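PKS (Streptomyces albus, PDB 4OQJ) probably acts as a ketosynthase-containing modular polyketide synthase, condensing acyl chains carried on phosphopantetheine arms during oxazolomycin biosynthesis. Local coordinates at residues R545-G553 with T614-R622. Sequence-based numbering, arbitrary orientation.
Sequences RPVVELVTG and TAPVVAADR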
loop_
_atom_site.group_PDB
_atom_site.type_symbol
_atom_site.label_atom_id
_atom_site.label_comp_id
_atom_site.label_asym_id
_atom_site.label_seq_id
_atom_site.Cartn_x
_atom_site.Cartn_y
_atom_site.Cartn_z
ATOM N N ARG A 545 -1.449 38.412 -27.271
ATOM C CA ARG A 545 -0.557 37.457 -27.922
ATOM C C ARG A 545 0.179 38.187 -29.046
ATOM O O ARG A 545 -0.450 38.874 -29.852
ATOM C CB ARG A 545 -1.336 36.258 -28.467
ATOM N N PRO A 546 1.515 38.054 -29.104
ATOM C CA PRO A 546 2.260 38.921 -30.014
ATOM C C PRO A 546 2.526 38.273 -31.365
ATOM O O PRO A 546 2.327 37.067 -31.531
ATOM C CB PRO A 546 3.567 39.148 -29.257
ATOM C CG PRO A 546 3.751 37.870 -28.443
ATOM C CD PRO A 546 2.427 37.119 -28.425
ATOM N N VAL A 547 2.958 39.085 -32.319
ATOM C CA VAL A 547 3.398 38.594 -33.615
ATOM C C VAL A 547 4.874 38.937 -33.748
ATOM O O VAL A 547 5.345 39.861 -33.082
ATOM C CB VAL A 547 2.579 39.212 -34.782
ATOM C CG1 VAL A 547 1.101 38.947 -34.583
ATOM C CG2 VAL A 547 2.822 40.712 -34.907
ATOM N N VAL A 548 5.610 38.185 -34.569
ATOM C CA VAL A 548 6.973 38.577 -34.903
ATOM C C VAL A 548 6.935 39.276 -36.242
ATOM O O VAL A 548 6.258 38.833 -37.165
ATOM C CB VAL A 548 7.963 37.386 -34.940
ATOM C CG1 VAL A 548 8.086 36.750 -33.550
ATOM C CG2 VAL A 548 7.567 36.353 -35.966
ATOM N N GLU A 549 7.653 40.389 -36.328
ATOM C CA GLU A 549 7.637 41.221 -37.520
ATOM C C GLU A 549 8.936 41.107 -38.277
ATOM O O GLU A 549 10.013 41.349 -37.734
ATOM C CB GLU A 549 7.385 42.677 -37.154
ATOM C CG GLU A 549 6.066 42.889 -36.448
ATOM C CD GLU A 549 5.493 44.271 -36.678
ATOM O OE1 GLU A 549 6.218 45.141 -37.211
ATOM O OE2 GLU A 549 4.311 44.484 -36.331
ATOM N N LEU A 550 8.823 40.718 -39.537
ATOM C CA LEU A 550 9.967 40.687 -40.425
ATOM C C LEU A 550 10.007 42.016 -41.153
ATOM O O LEU A 550 9.185 42.280 -42.038
ATOM C CB LEU A 550 9.873 39.515 -41.399
ATOM C CG LEU A 550 11.100 39.296 -42.283
ATOM C CD1 LEU A 550 11.271 37.820 -42.558
ATOM C CD2 LEU A 550 10.960 40.071 -43.586
ATOM N N VAL A 551 10.955 42.858 -40.756
ATOM C CA VAL A 551 10.995 44.237 -41.235
ATOM C C VAL A 551 11.970 44.415 -42.370
ATOM O O VAL A 551 12.793 43.545 -42.638
ATOM C CB VAL A 551 11.396 45.225 -40.114
ATOM C CG1 VAL A 551 10.320 45.282 -39.045
ATOM C CG2 VAL A 551 12.754 44.845 -39.503
ATOM N N THR A 552 11.865 45.554 -43.043
ATOM C CA THR A 552 12.950 46.031 -43.879
ATOM C C THR A 552 13.956 46.703 -42.958
ATOM O O THR A 552 13.685 46.931 -41.775
ATOM C CB THR A 552 12.488 47.028 -44.951
ATOM O OG1 THR A 552 11.648 48.016 -44.342
ATOM C CG2 THR A 552 11.729 46.318 -46.061
ATOM N N GLY A 553 15.111 47.035 -43.509
ATOM C CA GLY A 553 16.192 47.582 -42.722
ATOM C C GLY A 553 17.459 46.971 -43.248
ATOM O O GLY A 553 17.418 45.932 -43.902
ATOM N N THR A 614 4.392 29.724 -31.816
ATOM C CA THR A 614 3.250 29.722 -32.720
ATOM C C THR A 614 2.825 31.159 -33.029
ATOM O O THR A 614 1.758 31.391 -33.597
ATOM C CB THR A 614 2.068 28.903 -32.136
ATOM O OG1 THR A 614 1.726 29.370 -30.824
ATOM C CG2 THR A 614 2.445 27.432 -32.053
ATOM N N ALA A 615 3.685 32.115 -32.676
ATOM C CA ALA A 615 3.482 33.520 -33.023
ATOM C C ALA A 615 3.478 33.724 -34.542
ATOM O O ALA A 615 4.399 33.284 -35.220
ATOM C CB ALA A 615 4.560 34.372 -32.400
ATOM N N PRO A 616 2.451 34.403 -35.079
ATOM C CA PRO A 616 2.468 34.700 -36.517
ATOM C C PRO A 616 3.662 35.542 -36.944
ATOM O O PRO A 616 4.112 36.423 -36.203
ATOM C CB PRO A 616 1.164 35.480 -36.739
ATOM C CG PRO A 616 0.295 35.120 -35.603
ATOM C CD PRO A 616 1.198 34.839 -34.437
ATOM N N VAL A 617 4.168 35.247 -38.136
ATOM C CA VAL A 617 5.172 36.062 -38.783
ATOM C C VAL A 617 4.458 37.057 -39.679
ATOM O O VAL A 617 3.705 36.662 -40.569
ATOM C CB VAL A 617 6.160 35.215 -39.616
ATOM C CG1 VAL A 617 7.147 36.104 -40.364
ATOM C CG2 VAL A 617 6.907 34.231 -38.722
ATOM N N VAL A 618 4.692 38.345 -39.434
ATOM C CA VAL A 618 4.186 39.414 -40.296
ATOM C C VAL A 618 5.309 39.987 -41.164
ATOM O O VAL A 618 6.330 40.472 -40.658
ATOM C CB VAL A 618 3.544 40.548 -39.469
ATOM C CG1 VAL A 618 3.010 41.662 -40.379
ATOM C CG2 VAL A 618 2.424 39.999 -38.614
ATOM N N ALA A 619 5.117 39.912 -42.474
ATOM C CA ALA A 619 6.012 40.537 -43.442
ATOM C C ALA A 619 5.211 41.537 -44.276
ATOM O O ALA A 619 4.662 41.185 -45.323
ATOM C CB ALA A 619 6.666 39.489 -44.339
ATOM N N ALA A 620 5.160 42.782 -43.811
ATOM C CA ALA A 620 4.240 43.780 -44.361
ATOM C C ALA A 620 4.753 44.472 -45.630
ATOM O O ALA A 620 3.958 44.974 -46.423
ATOM C CB ALA A 620 3.929 44.813 -43.301
ATOM N N ASP A 621 6.072 44.482 -45.822
ATOM C CA ASP A 621 6.702 45.183 -46.939
ATOM C C ASP A 621 7.674 44.270 -47.695
ATOM O O ASP A 621 8.841 44.142 -47.317
ATOM C CB ASP A 621 7.437 46.425 -46.427
ATOM C CG ASP A 621 8.160 47.179 -47.535
ATOM O OD1 ASP A 621 7.773 47.035 -48.717
ATOM O OD2 ASP A 621 9.117 47.920 -47.224
ATOM N N ARG A 622 7.194 43.660 -48.776
ATOM C CA ARG A 622 7.942 42.621 -49.483
ATOM C C ARG A 622 8.448 43.074 -50.856
ATOM O O ARG A 622 8.843 42.245 -51.679
ATOM C CB ARG A 622 7.062 41.378 -49.655
ATOM C CG ARG A 622 6.292 40.989 -48.394
ATOM C CD ARG A 622 5.596 39.649 -48.557
ATOM N NE ARG A 622 4.764 39.321 -47.404
ATOM C CZ ARG A 622 4.159 38.151 -47.232
ATOM N NH1 ARG A 622 4.304 37.186 -48.132
ATOM N NH2 ARG A 622 3.419 37.936 -46.154
HETATM O O HOH W 1 8.156 42.939 -44.479
HETATM O O HOH W 2 6.627 43.709 -41.427
#
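V548 and V617 meet methyl to methyl on one face of a two-stranded parallel pairing, CG2 to CG2 at 3.5 Å. With chi1 at -64°, CG1 of V548 stands anti to the carbonyl carbon, and CG2, left between the backbone N and the carbonyl carbon, also comes 3.5 Å from P616 O. L550 extends this face: its CB packs loosely beside A619 CB, while its side chain and V617 rest on helix 594-610. On the other face, V547 CG2 reaches V618 CG2 at 3.8 Å and V547 CG1 lies across the ring of P616. Between the faces the backbones alternate donors and acceptors: V548 N to P616 O, V618 N to V548 O (2.8 Å, nearly straight at 173°) and L550 N to V618 O. Strand 547-549 is the middle of a small three-stranded parallel sheet, its other edge bonded to strand 648-650; strands 547-549 and 617-618 are joined through helices, including 594-610, in a beta-alpha-beta crossover. Beyond L550 the two chains diverge and waters bridge them: L550 O lies within hydrogen-bonding reach of two waters, one accepting from A620 N (2.9 Å), the other from D621 N. Outermost, within 614-622, R622 NE donates to a lone pair of A619 O at 2.8 Å, the oxygen lying in the guanidinium plane.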